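Local coordinates for protein proteasome chaperone 3 (Saccharomyces cerevisiae, PDB 2Z5B) that acts, as a heterodimer with POC4, as a chaperone of 20S proteasome assembly that helps the alpha-ring to form, at residues 36-41 with 139-144; 53-58 with 94-99; 117-122 with 171-176. All coordinates share one frame; numbering follows the deposited sequence.

Interaction 1 of 3, residues 36-41 with 139-144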
ATOM      1  N   ASN B  36      -2.693 -12.545  -3.380  1.00 37.40           N
ATOM      2  CA  ASN B  36      -3.646 -11.975  -4.317  1.00 37.06           C
ATOM      3  C   ASN B  36      -3.171 -10.672  -4.956  1.00 36.91           C
ATOM      4  O   ASN B  36      -3.638 -10.301  -6.033  1.00 37.06           O
ATOM      5  CB  ASN B  36      -5.007 -11.759  -3.636  1.00 37.38           C
ATOM      6  CG  ASN B  36      -4.894 -10.996  -2.317  1.00 36.72           C
ATOM      7  OD1 ASN B  36      -3.895 -11.102  -1.608  1.00 35.11           O
ATOM      8  ND2 ASN B  36      -5.925 -10.218  -1.993  1.00 36.61           N
ATOM      9  N   THR B  37      -2.247  -9.974  -4.305  1.00 35.47           N
ATOM     10  CA  THR B  37      -1.943  -8.620  -4.730  1.00 34.82           C
ATOM     11  C   THR B  37      -0.565  -8.201  -4.227  1.00 33.34           C
ATOM     12  O   THR B  37       0.037  -8.864  -3.384  1.00 32.93           O
ATOM     13  CB  THR B  37      -3.049  -7.634  -4.234  1.00 35.34           C
ATOM     14  OG1 THR B  37      -2.904  -6.362  -4.876  1.00 38.43           O
ATOM     15  CG2 THR B  37      -2.950  -7.436  -2.732  1.00 36.51           C
ATOM     16  N   ILE B  38      -0.054  -7.117  -4.778  1.00 31.79           N
ATOM     17  CA  ILE B  38       1.090  -6.449  -4.198  1.00 30.37           C
ATOM     18  C   ILE B  38       0.593  -5.090  -3.746  1.00 29.06           C
ATOM     19  O   ILE B  38      -0.216  -4.461  -4.441  1.00 28.59           O
ATOM     20  CB  ILE B  38       2.271  -6.356  -5.192  1.00 30.96           C
ATOM     21  CG1 ILE B  38       2.919  -7.756  -5.335  1.00 32.80           C
ATOM     22  CG2 ILE B  38       3.304  -5.347  -4.709  1.00 30.27           C
ATOM     23  CD1 ILE B  38       3.623  -8.000  -6.616  1.00 34.97           C
ATOM     24  N   LEU B  39       1.023  -4.664  -2.560  1.00 27.16           N
ATOM     25  CA  LEU B  39       0.677  -3.330  -2.081  1.00 26.21           C
ATOM     26  C   LEU B  39       1.917  -2.464  -2.166  1.00 26.03           C
ATOM     27  O   LEU B  39       2.877  -2.689  -1.427  1.00 26.72           O
ATOM     28  CB  LEU B  39       0.123  -3.371  -0.648  1.00 25.49           C
ATOM     29  CG  LEU B  39      -0.172  -2.032   0.067  1.00 25.73           C
ATOM     30  CD1 LEU B  39      -1.225  -1.236  -0.706  1.00 24.59           C
ATOM     31  CD2 LEU B  39      -0.648  -2.298   1.474  1.00 26.59           C
ATOM     32  N   LEU B  40       1.888  -1.476  -3.066  1.00 25.60           N
ATOM     33  CA  LEU B  40       3.011  -0.578  -3.314  1.00 25.10           C
ATOM     34  C   LEU B  40       2.746   0.820  -2.787  1.00 25.51           C
ATOM     35  O   LEU B  40       1.678   1.402  -3.064  1.00 25.67           O
ATOM     36  CB  LEU B  40       3.317  -0.505  -4.830  1.00 24.91           C
ATOM     37  CG  LEU B  40       4.436   0.439  -5.279  1.00 24.32           C
ATOM     38  CD1 LEU B  40       5.790  -0.062  -4.779  1.00 23.37           C
ATOM     39  CD2 LEU B  40       4.438   0.533  -6.810  1.00 24.88           C
ATOM     40  N   GLN B  41       3.706   1.357  -2.026  1.00 24.62           N
ATOM     41  CA  GLN B  41       3.667   2.747  -1.571  1.00 25.25           C
ATOM     42  C   GLN B  41       4.663   3.549  -2.374  1.00 26.47           C
ATOM     43  O   GLN B  41       5.806   3.112  -2.564  1.00 25.46           O
ATOM     44  CB  GLN B  41       4.073   2.886  -0.102  1.00 25.30           C
ATOM     45  CG  GLN B  41       3.091   2.324   0.906  1.00 25.24           C
ATOM     46  CD  GLN B  41       3.567   2.581   2.297  1.00 24.18           C
ATOM     47  OE1 GLN B  41       3.340   3.664   2.854  1.00 26.65           O
ATOM     48  NE2 GLN B  41       4.233   1.603   2.879  1.00 23.60           N
ATOM     49  N   PHE B 139      -2.996 -11.298 -11.687  1.00 51.40           N
ATOM     50  CA  PHE B 139      -2.384  -9.967 -11.460  1.00 49.52           C
ATOM     51  C   PHE B 139      -3.283  -8.867 -10.885  1.00 48.11           C
ATOM     52  O   PHE B 139      -4.239  -8.400 -11.525  1.00 48.40           O
ATOM     53  CB  PHE B 139      -1.614  -9.407 -12.665  1.00 49.79           C
ATOM     54  CG  PHE B 139      -0.693  -8.275 -12.290  1.00 50.23           C
ATOM     55  CD1 PHE B 139       0.549  -8.540 -11.704  1.00 49.66           C
ATOM     56  CD2 PHE B 139      -1.082  -6.949 -12.468  1.00 49.83           C
ATOM     57  CE1 PHE B 139       1.391  -7.505 -11.320  1.00 48.87           C
ATOM     58  CE2 PHE B 139      -0.246  -5.911 -12.090  1.00 49.61           C
ATOM     59  CZ  PHE B 139       0.998  -6.188 -11.521  1.00 48.95           C
ATOM     60  N   SER B 140      -2.908  -8.426  -9.689  1.00 45.71           N
ATOM     61  CA  SER B 140      -3.550  -7.325  -9.005  1.00 43.21           C
ATOM     62  C   SER B 140      -2.458  -6.508  -8.320  1.00 41.39           C
ATOM     63  O   SER B 140      -1.510  -7.067  -7.753  1.00 40.56           O
ATOM     64  CB  SER B 140      -4.541  -7.874  -7.981  1.00 43.40           C
ATOM     65  OG  SER B 140      -5.133  -6.842  -7.229  1.00 45.16           O
ATOM     66  N   LEU B 141      -2.586  -5.189  -8.404  1.00 39.17           N
ATOM     67  CA  LEU B 141      -1.666  -4.267  -7.759  1.00 37.95           C
ATOM     68  C   LEU B 141      -2.426  -3.097  -7.172  1.00 36.35           C
ATOM     69  O   LEU B 141      -3.172  -2.401  -7.868  1.00 36.74           O
ATOM     70  CB  LEU B 141      -0.592  -3.796  -8.757  1.00 38.07           C
ATOM     71  CG  LEU B 141       0.508  -2.788  -8.408  1.00 38.96           C
ATOM     72  CD1 LEU B 141       1.353  -3.165  -7.177  1.00 37.19           C
ATOM     73  CD2 LEU B 141       1.420  -2.594  -9.621  1.00 39.12           C
ATOM     74  N   LEU B 142      -2.220  -2.878  -5.881  1.00 34.65           N
ATOM     75  CA  LEU B 142      -2.778  -1.737  -5.175  1.00 33.50           C
ATOM     76  C   LEU B 142      -1.653  -0.723  -4.969  1.00 32.31           C
ATOM     77  O   LEU B 142      -0.599  -1.063  -4.409  1.00 31.02           O
ATOM     78  CB  LEU B 142      -3.365  -2.240  -3.842  1.00 33.67           C
ATOM     79  CG  LEU B 142      -4.543  -1.620  -3.088  1.00 35.80           C
ATOM     80  CD1 LEU B 142      -5.645  -1.118  -3.983  1.00 35.09           C
ATOM     81  CD2 LEU B 142      -5.102  -2.653  -2.103  1.00 34.22           C
ATOM     82  N   ILE B 143      -1.844   0.496  -5.477  1.00 30.79           N
ATOM     83  CA  ILE B 143      -0.805   1.534  -5.415  1.00 30.22           C
ATOM     84  C   ILE B 143      -1.293   2.729  -4.624  1.00 29.70           C
ATOM     85  O   ILE B 143      -2.267   3.378  -5.000  1.00 29.75           O
ATOM     86  CB  ILE B 143      -0.299   2.012  -6.827  1.00 29.85           C
ATOM     87  CG1 ILE B 143       0.166   0.816  -7.665  1.00 30.53           C
ATOM     88  CG2 ILE B 143       0.845   3.038  -6.663  1.00 30.24           C
ATOM     89  CD1 ILE B 143       0.439   1.120  -9.165  1.00 31.44           C
ATOM     90  N   SER B 144      -0.621   3.014  -3.520  1.00 29.81           N
ATOM     91  CA  SER B 144      -0.882   4.234  -2.774  1.00 30.09           C
ATOM     92  C   SER B 144       0.277   5.179  -3.023  1.00 31.26           C
ATOM     93  O   SER B 144       1.437   4.801  -2.846  1.00 30.33           O
ATOM     94  CB  SER B 144      -1.038   3.949  -1.279  1.00 30.11           C
ATOM     95  OG  SER B 144      -2.172   3.137  -1.021  1.00 29.23           O
TER
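The flat groups that meet between residues 36-41 and 139-144 are peptide groups. Leu141 CD1 lies over one face of the Ile38 carbonyl, 3.4 Å from Ile38 O. The bond from Leu142 N is taken at the oxygen end, where Ile38 O accepts it at 2.9 Å. Leu40 repeats the pattern: its N donates to Leu142 O at 2.9 Å and its O accepts from Ser144 N at 2.8 Å. The two segments are neighbouring parallel strands inside a six-stranded mixed sheet, and they pair Leu39 with Leu142, Leu40 with Ile143 and Gln41 with Ser144. Ile38, Leu40, Leu141 and Ile143 share the face that packs on helix 109-124. On that face Ile38 CG2 touches Leu141 CD1 at 3.8 Å, and the two side chains cross obliquely. Leu39, Gln41, Leu142 and Ser144 share the other face, turned to the partner subunit, Protein YPL144W. Here Leu39 CD1 reaches Leu142 CB at 3.9 Å. Ser144 OG is bound by Tyr62 of the YPL144W chain and by Thr51. At the start of the strands Thr37 OG1 and Ser140 OG form a hydrogen bond at 3.3 Å. Both hydroxyls stand anti to their own backbone N (chi1 -168° and 176°), and this brings them together. The backbone bond from Ile38 N to Ser140 O beside them is weak.

Interaction 2 of 3, residues 53-58 with 94-99; sequences EVSSKG and DYQVVT
Val54 and Val97 lie side by side and point the same way, with Val54 CG1 4.0 Å from Val97 CG2. The same Val54 CG1 meets Tyr95 CB at 3.8 Å, and the two side chains slant across each other. With CG set beside its backbone N (chi1 -61°), Tyr95 brings its ring up to the other strand, where CD2 is 3.7 Å from Ser56 CA. Val54 and Tyr95 also touch helix 109-124, so this side of the pair is the buried one. The segments form an antiparallel ladder, and strand 95-99 is an outermost strand of the sheet within this chain. Glu53 with Val98 and Ser55 with Gln96 are its hydrogen-bonded pairs, each held by two backbone bonds. The shorter of the two in the second pair runs from Gln96 N to Ser55 O at 2.7 Å. Beyond the strand Lys57 N adds a bond to Asp94 O at 3.0 Å. The Lys57 side chain bends at chi2 (78°) and folds back over the neighbouring strand. Its CD rests 3.5 Å from Gln96 N, and its CE 3.7 Å from Gln96 CB. Lys57 crosses the extended Gln96 chain at about a right angle. Glu53 directs its carboxylate to a salt bridge with Lys100.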
ATOM      1  N   GLU B  53      -6.330   0.790  -7.729  1.00 34.60           N
ATOM      2  CA  GLU B  53      -6.264  -0.635  -7.949  1.00 37.06           C
ATOM      3  C   GLU B  53      -6.073  -0.887  -9.442  1.00 37.94           C
ATOM      4  O   GLU B  53      -6.868  -0.423 -10.273  1.00 37.58           O
ATOM      5  CB  GLU B  53      -7.523  -1.328  -7.402  1.00 36.67           C
ATOM      6  CG  GLU B  53      -7.452  -2.846  -7.440  1.00 38.74           C
ATOM      7  CD  GLU B  53      -8.561  -3.525  -6.657  1.00 39.62           C
ATOM      8  OE1 GLU B  53      -9.716  -3.030  -6.646  1.00 42.17           O
ATOM      9  OE2 GLU B  53      -8.273  -4.576  -6.047  1.00 44.17           O
ATOM     10  N   VAL B  54      -4.987  -1.590  -9.764  1.00 38.82           N
ATOM     11  CA  VAL B  54      -4.651  -1.952 -11.136  1.00 40.16           C
ATOM     12  C   VAL B  54      -4.809  -3.470 -11.297  1.00 41.27           C
ATOM     13  O   VAL B  54      -4.111  -4.251 -10.642  1.00 40.42           O
ATOM     14  CB  VAL B  54      -3.210  -1.482 -11.507  1.00 40.00           C
ATOM     15  CG1 VAL B  54      -3.027  -1.421 -13.034  1.00 40.22           C
ATOM     16  CG2 VAL B  54      -2.911  -0.117 -10.888  1.00 40.48           C
ATOM     17  N   SER B  55      -5.749  -3.884 -12.148  1.00 42.75           N
ATOM     18  CA  SER B  55      -5.962  -5.307 -12.424  1.00 44.99           C
ATOM     19  C   SER B  55      -6.041  -5.604 -13.924  1.00 46.76           C
ATOM     20  O   SER B  55      -6.501  -4.771 -14.706  1.00 46.20           O
ATOM     21  CB  SER B  55      -7.209  -5.836 -11.703  1.00 44.90           C
ATOM     22  OG  SER B  55      -8.375  -5.148 -12.117  1.00 45.60           O
ATOM     23  N   SER B  56      -5.583  -6.791 -14.310  1.00 49.24           N
ATOM     24  CA  SER B  56      -5.509  -7.171 -15.720  1.00 52.25           C
ATOM     25  C   SER B  56      -6.872  -7.510 -16.307  1.00 54.19           C
ATOM     26  O   SER B  56      -7.677  -8.200 -15.673  1.00 54.61           O
ATOM     27  CB  SER B  56      -4.547  -8.345 -15.917  1.00 52.35           C
ATOM     28  OG  SER B  56      -4.971  -9.478 -15.181  1.00 53.30           O
ATOM     29  N   LYS B  57      -7.117  -7.015 -17.523  1.00 56.52           N
ATOM     30  CA  LYS B  57      -8.314  -7.357 -18.288  1.00 58.69           C
ATOM     31  C   LYS B  57      -8.229  -8.792 -18.821  1.00 59.93           C
ATOM     32  O   LYS B  57      -7.484  -9.060 -19.775  1.00 60.32           O
ATOM     33  CB  LYS B  57      -8.498  -6.371 -19.452  1.00 58.96           C
ATOM     34  CG  LYS B  57      -9.608  -5.346 -19.282  1.00 59.75           C
ATOM     35  CD  LYS B  57      -9.227  -4.198 -18.357  1.00 61.43           C
ATOM     36  CE  LYS B  57     -10.198  -3.027 -18.502  1.00 62.06           C
ATOM     37  NZ  LYS B  57     -11.607  -3.367 -18.122  1.00 63.61           N
ATOM     38  N   GLY B  58      -8.970  -9.707 -18.188  1.00 61.10           N
ATOM     39  CA  GLY B  58      -9.087 -11.115 -18.628  1.00 62.28           C
ATOM     40  C   GLY B  58      -7.827 -11.771 -19.179  1.00 62.98           C
ATOM     41  O   GLY B  58      -6.728 -11.569 -18.650  1.00 63.12           O
ATOM     42  N   ASP B  94      -3.642  -5.012 -21.394  1.00 49.08           N
ATOM     43  CA  ASP B  94      -4.525  -3.969 -20.896  1.00 48.00           C
ATOM     44  C   ASP B  94      -4.925  -4.180 -19.447  1.00 47.32           C
ATOM     45  O   ASP B  94      -5.073  -5.315 -18.997  1.00 47.26           O
ATOM     46  CB  ASP B  94      -5.758  -3.845 -21.779  1.00 48.00           C
ATOM     47  CG  ASP B  94      -5.447  -3.191 -23.109  1.00 48.54           C
ATOM     48  OD1 ASP B  94      -4.736  -2.157 -23.121  1.00 45.90           O
ATOM     49  OD2 ASP B  94      -5.903  -3.724 -24.139  1.00 50.90           O
ATOM     50  N   TYR B  95      -5.093  -3.071 -18.733  1.00 46.24           N
ATOM     51  CA  TYR B  95      -5.468  -3.088 -17.329  1.00 45.55           C
ATOM     52  C   TYR B  95      -6.662  -2.186 -17.062  1.00 45.25           C
ATOM     53  O   TYR B  95      -6.976  -1.274 -17.842  1.00 44.95           O
ATOM     54  CB  TYR B  95      -4.290  -2.661 -16.435  1.00 45.55           C
ATOM     55  CG  TYR B  95      -3.084  -3.563 -16.537  1.00 45.09           C
ATOM     56  CD1 TYR B  95      -2.168  -3.412 -17.579  1.00 44.63           C
ATOM     57  CD2 TYR B  95      -2.862  -4.569 -15.603  1.00 45.69           C
ATOM     58  CE1 TYR B  95      -1.074  -4.236 -17.694  1.00 44.66           C
ATOM     59  CE2 TYR B  95      -1.757  -5.397 -15.702  1.00 46.45           C
ATOM     60  CZ  TYR B  95      -0.869  -5.219 -16.759  1.00 45.56           C
ATOM     61  OH  TYR B  95       0.224  -6.027 -16.877  1.00 46.17           O
ATOM     62  N   GLN B  96      -7.332  -2.474 -15.955  1.00 44.71           N
ATOM     63  CA  GLN B  96      -8.368  -1.630 -15.404  1.00 44.49           C
ATOM     64  C   GLN B  96      -7.734  -0.884 -14.225  1.00 43.46           C
ATOM     65  O   GLN B  96      -7.203  -1.513 -13.301  1.00 42.60           O
ATOM     66  CB  GLN B  96      -9.534  -2.515 -14.936  1.00 44.82           C
ATOM     67  CG  GLN B  96     -10.747  -1.778 -14.378  1.00 46.24           C
ATOM     68  CD  GLN B  96     -11.791  -2.719 -13.786  1.00 46.75           C
ATOM     69  OE1 GLN B  96     -12.869  -2.902 -14.357  1.00 51.19           O
ATOM     70  NE2 GLN B  96     -11.476  -3.318 -12.638  1.00 48.42           N
ATOM     71  N   VAL B  97      -7.753   0.446 -14.282  1.00 42.30           N
ATOM     72  CA  VAL B  97      -7.285   1.279 -13.176  1.00 42.00           C
ATOM     73  C   VAL B  97      -8.478   1.901 -12.453  1.00 41.92           C
ATOM     74  O   VAL B  97      -9.218   2.705 -13.022  1.00 42.04           O
ATOM     75  CB  VAL B  97      -6.315   2.391 -13.636  1.00 41.76           C
ATOM     76  CG1 VAL B  97      -5.914   3.285 -12.450  1.00 41.66           C
ATOM     77  CG2 VAL B  97      -5.086   1.787 -14.302  1.00 41.56           C
ATOM     78  N   VAL B  98      -8.661   1.510 -11.199  1.00 41.45           N
ATOM     79  CA  VAL B  98      -9.753   2.038 -10.375  1.00 41.16           C
ATOM     80  C   VAL B  98      -9.194   2.920  -9.264  1.00 40.34           C
ATOM     81  O   VAL B  98      -8.326   2.502  -8.493  1.00 39.60           O
ATOM     82  CB  VAL B  98     -10.624   0.905  -9.780  1.00 41.11           C
ATOM     83  CG1 VAL B  98     -11.771   1.474  -8.931  1.00 42.99           C
ATOM     84  CG2 VAL B  98     -11.186   0.026 -10.874  1.00 42.29           C
ATOM     85  N   THR B  99      -9.719   4.134  -9.192  1.00 39.67           N
ATOM     86  CA  THR B  99      -9.351   5.106  -8.199  1.00 39.73           C
ATOM     87  C   THR B  99     -10.122   4.821  -6.913  1.00 39.59           C
ATOM     88  O   THR B  99     -11.362   4.872  -6.897  1.00 39.71           O
ATOM     89  CB  THR B  99      -9.667   6.523  -8.701  1.00 39.72           C
ATOM     90  OG1 THR B  99      -8.991   6.744  -9.942  1.00 40.55           O
ATOM     91  CG2 THR B  99      -9.215   7.576  -7.701  1.00 39.96           C
TER

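Interaction 3 of 3, residues 117-122 with 171-176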
ATOM      1  N   ALA B 117       2.516  -1.676 -13.290  1.00 36.22           N
ATOM      2  CA  ALA B 117       1.969  -3.027 -13.404  1.00 36.43           C
ATOM      3  C   ALA B 117       2.774  -3.910 -14.356  1.00 36.94           C
ATOM      4  O   ALA B 117       3.101  -5.046 -14.029  1.00 36.53           O
ATOM      5  CB  ALA B 117       0.512  -2.976 -13.841  1.00 36.59           C
ATOM      6  N   GLU B 118       3.084  -3.385 -15.540  1.00 37.99           N
ATOM      7  CA  GLU B 118       3.851  -4.141 -16.524  1.00 38.88           C
ATOM      8  C   GLU B 118       5.270  -4.454 -16.039  1.00 38.30           C
ATOM      9  O   GLU B 118       5.796  -5.532 -16.298  1.00 39.21           O
ATOM     10  CB  GLU B 118       3.848  -3.425 -17.882  1.00 39.22           C
ATOM     11  CG  GLU B 118       2.585  -3.735 -18.703  1.00 41.71           C
ATOM     12  CD  GLU B 118       2.453  -5.218 -19.038  1.00 43.46           C
ATOM     13  OE1 GLU B 118       3.116  -5.690 -19.977  1.00 47.05           O
ATOM     14  OE2 GLU B 118       1.688  -5.930 -18.367  1.00 45.28           O
ATOM     15  N   LEU B 119       5.870  -3.517 -15.314  1.00 38.29           N
ATOM     16  CA  LEU B 119       7.190  -3.737 -14.718  1.00 38.24           C
ATOM     17  C   LEU B 119       7.140  -4.961 -13.801  1.00 38.36           C
ATOM     18  O   LEU B 119       7.971  -5.877 -13.894  1.00 37.98           O
ATOM     19  CB  LEU B 119       7.653  -2.478 -13.955  1.00 37.95           C
ATOM     20  CG  LEU B 119       9.065  -2.489 -13.355  1.00 38.10           C
ATOM     21  CD1 LEU B 119      10.137  -2.475 -14.441  1.00 39.09           C
ATOM     22  CD2 LEU B 119       9.256  -1.321 -12.406  1.00 38.12           C
ATOM     23  N   TYR B 120       6.140  -4.984 -12.926  1.00 39.22           N
ATOM     24  CA  TYR B 120       5.940  -6.123 -12.030  1.00 39.69           C
ATOM     25  C   TYR B 120       5.763  -7.450 -12.771  1.00 41.03           C
ATOM     26  O   TYR B 120       6.434  -8.427 -12.447  1.00 41.14           O
ATOM     27  CB  TYR B 120       4.788  -5.850 -11.062  1.00 38.66           C
ATOM     28  CG  TYR B 120       5.266  -5.192  -9.798  1.00 36.99           C
ATOM     29  CD1 TYR B 120       5.823  -5.953  -8.762  1.00 35.98           C
ATOM     30  CD2 TYR B 120       5.207  -3.814  -9.647  1.00 34.72           C
ATOM     31  CE1 TYR B 120       6.292  -5.349  -7.591  1.00 35.97           C
ATOM     32  CE2 TYR B 120       5.670  -3.200  -8.485  1.00 35.58           C
ATOM     33  CZ  TYR B 120       6.202  -3.970  -7.467  1.00 35.17           C
ATOM     34  OH  TYR B 120       6.649  -3.349  -6.337  1.00 35.64           O
ATOM     35  N   ARG B 121       4.902  -7.462 -13.789  1.00 43.02           N
ATOM     36  CA  ARG B 121       4.611  -8.680 -14.568  1.00 45.11           C
ATOM     37  C   ARG B 121       5.783  -9.227 -15.384  1.00 45.83           C
ATOM     38  O   ARG B 121       6.068 -10.423 -15.341  1.00 46.23           O
ATOM     39  CB  ARG B 121       3.410  -8.469 -15.489  1.00 45.36           C
ATOM     40  CG  ARG B 121       2.162  -8.019 -14.756  1.00 48.59           C
ATOM     41  CD  ARG B 121       0.899  -8.371 -15.499  1.00 52.21           C
ATOM     42  NE  ARG B 121       0.587  -9.796 -15.433  1.00 55.02           N
ATOM     43  CZ  ARG B 121      -0.531 -10.333 -15.911  1.00 56.95           C
ATOM     44  NH1 ARG B 121      -1.452  -9.561 -16.485  1.00 57.02           N
ATOM     45  NH2 ARG B 121      -0.733 -11.640 -15.808  1.00 58.36           N
ATOM     46  N   ARG B 122       6.453  -8.351 -16.123  1.00 46.88           N
ATOM     47  CA  ARG B 122       7.456  -8.773 -17.100  1.00 47.99           C
ATOM     48  C   ARG B 122       8.871  -8.855 -16.525  1.00 48.03           C
ATOM     49  O   ARG B 122       9.695  -9.647 -16.993  1.00 48.09           O
ATOM     50  CB  ARG B 122       7.425  -7.844 -18.318  1.00 47.82           C
ATOM     51  CG  ARG B 122       6.033  -7.682 -18.949  1.00 48.85           C
ATOM     52  CD  ARG B 122       6.084  -6.951 -20.285  1.00 49.50           C
ATOM     53  NE  ARG B 122       6.536  -5.561 -20.164  1.00 52.93           N
ATOM     54  CZ  ARG B 122       5.902  -4.500 -20.664  1.00 53.72           C
ATOM     55  NH1 ARG B 122       4.773  -4.643 -21.346  1.00 54.97           N
ATOM     56  NH2 ARG B 122       6.401  -3.285 -20.487  1.00 54.09           N
ATOM     57  N   LYS B 171      12.668   2.910 -12.349  1.00 32.19           N
ATOM     58  CA  LYS B 171      13.996   2.479 -11.894  1.00 33.18           C
ATOM     59  C   LYS B 171      14.061   2.263 -10.370  1.00 31.70           C
ATOM     60  O   LYS B 171      14.646   1.304  -9.913  1.00 31.35           O
ATOM     61  CB  LYS B 171      15.058   3.497 -12.312  1.00 32.73           C
ATOM     62  CG  LYS B 171      16.473   3.038 -12.017  1.00 35.49           C
ATOM     63  CD  LYS B 171      17.517   4.014 -12.588  1.00 35.86           C
ATOM     64  CE  LYS B 171      18.890   3.727 -11.974  1.00 40.19           C
ATOM     65  NZ  LYS B 171      19.284   2.308 -12.208  1.00 42.72           N
ATOM     66  N   CYS B 172      13.461   3.160  -9.606  1.00 31.92           N
ATOM     67  CA  CYS B 172      13.450   3.049  -8.138  1.00 33.03           C
ATOM     68  C   CYS B 172      12.743   1.759  -7.702  1.00 33.14           C
ATOM     69  O   CYS B 172      13.222   1.034  -6.820  1.00 33.35           O
ATOM     70  CB  CYS B 172      12.757   4.275  -7.528  1.00 32.87           C
ATOM     71  SG  CYS B 172      13.695   5.805  -7.666  1.00 36.60           S
ATOM     72  N   ILE B 173      11.623   1.455  -8.358  1.00 33.55           N
ATOM     73  CA  ILE B 173      10.818   0.278  -8.038  1.00 33.76           C
ATOM     74  C   ILE B 173      11.587  -0.999  -8.362  1.00 35.32           C
ATOM     75  O   ILE B 173      11.614  -1.925  -7.544  1.00 34.76           O
ATOM     76  CB  ILE B 173       9.432   0.325  -8.735  1.00 33.69           C
ATOM     77  CG1 ILE B 173       8.594   1.473  -8.152  1.00 32.70           C
ATOM     78  CG2 ILE B 173       8.700  -1.019  -8.604  1.00 32.60           C
ATOM     79  CD1 ILE B 173       7.463   1.969  -9.043  1.00 31.98           C
ATOM     80  N   LYS B 174      12.235  -1.025  -9.530  1.00 36.40           N
ATOM     81  CA  LYS B 174      13.130  -2.120  -9.934  1.00 38.48           C
ATOM     82  C   LYS B 174      14.350  -2.276  -9.007  1.00 38.61           C
ATOM     83  O   LYS B 174      14.750  -3.400  -8.695  1.00 39.33           O
ATOM     84  CB  LYS B 174      13.584  -1.941 -11.395  1.00 38.46           C
ATOM     85  CG  LYS B 174      14.441  -3.095 -11.958  1.00 40.23           C
ATOM     86  CD  LYS B 174      14.642  -2.971 -13.472  1.00 41.43           C
ATOM     87  CE  LYS B 174      15.796  -3.840 -13.956  1.00 44.27           C
ATOM     88  NZ  LYS B 174      17.122  -3.292 -13.530  1.00 48.79           N
ATOM     89  N   ASP B 175      14.926  -1.155  -8.564  1.00 38.26           N
ATOM     90  CA  ASP B 175      16.105  -1.172  -7.700  1.00 38.21           C
ATOM     91  C   ASP B 175      15.782  -1.667  -6.290  1.00 37.82           C
ATOM     92  O   ASP B 175      16.640  -2.222  -5.600  1.00 37.86           O
ATOM     93  CB  ASP B 175      16.784   0.195  -7.666  1.00 38.87           C
ATOM     94  CG  ASP B 175      17.575   0.486  -8.926  1.00 39.92           C
ATOM     95  OD1 ASP B 175      17.871  -0.462  -9.693  1.00 42.71           O
ATOM     96  OD2 ASP B 175      17.907   1.666  -9.146  1.00 40.92           O
ATOM     97  N   MET B 176      14.529  -1.499  -5.893  1.00 37.35           N
ATOM     98  CA  MET B 176      13.995  -2.106  -4.698  1.00 37.08           C
ATOM     99  C   MET B 176      14.155  -3.635  -4.737  1.00 38.21           C
ATOM    100  O   MET B 176      14.409  -4.252  -3.699  1.00 38.45           O
ATOM    101  CB  MET B 176      12.517  -1.715  -4.586  1.00 37.69           C
ATOM    102  CG  MET B 176      11.835  -2.089  -3.309  1.00 35.42           C
ATOM    103  SD  MET B 176      10.378  -1.056  -3.043  1.00 34.05           S
ATOM    104  CE  MET B 176       9.243  -1.663  -4.268  1.00 28.90           C
TER
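Two helices packed on one face of the sheet make this contact: 109-124 through residues 117-122, and the C-terminal helix 162-176 through residues 171-176. Their local axes run in broadly the same direction, 31° apart, and come within 10.8 Å. The space between them is bridged by a few large apolar groups, with Ile173 in the middle. Ile173 CG2 touches Leu119 CD2 at 3.9 Å and Tyr120 CE2 at 3.7 Å. Leu119 comes to Ile173 at a slant. Its CG is anti to the backbone N (chi1 -175°), which carries the CD2 branch across to the other helix. Tyr120 crosses Ile173 at about a right angle, and CE2 and CZ are its ring atoms nearest the methyl group. The far end of the ring meets Met176, whose CE lies 3.7 Å from Tyr120 OH. Met176 gets there by bending its chain at chi3 (72°). On the side of the sheet, Tyr120 and Met176 both touch Ala31 of strand 26-33, so the same side chains reach the sheet. Replacing Tyr120 by an alanine would probably leave Ile173 CG2 without the ring and Met176 CE without the hydroxyl it rests on, and open a gap between the helices. Lys174 sits at the exposed margin, where its CB is 4.5 Å from Leu119 CD2. No hydrogen bond or salt bridge joins the two segments. The buried Tyr120 hydroxyl has no polar partner in the model, so the helices are held here by apolar packing alone, and that oxygen probably carries some desolvation cost.

Overall arrangement
From the N terminus, residues 36-41 come first and open the loop that 139-144 will close as interaction 1. Inside that loop 53-58 is followed by 94-99, so interaction 2 is nested within interaction 1. Helix segment 117-122 also lies inside the loop, but its partner 171-176 comes after 139-144. Interactions 1 and 3 therefore cross, while 2 and 3 follow in series. Interactions 1 and 2 belong to one sheet, where strands 140-145 and 50-56 are neighbours and Leu141 O probably bonds Val54 N. Interaction 3 joins the two helices that pack on this sheet. Ile38 and Leu40 pack on Tyr120, and Tyr95 packs on Ala117, tying the sheet to helix 109-124.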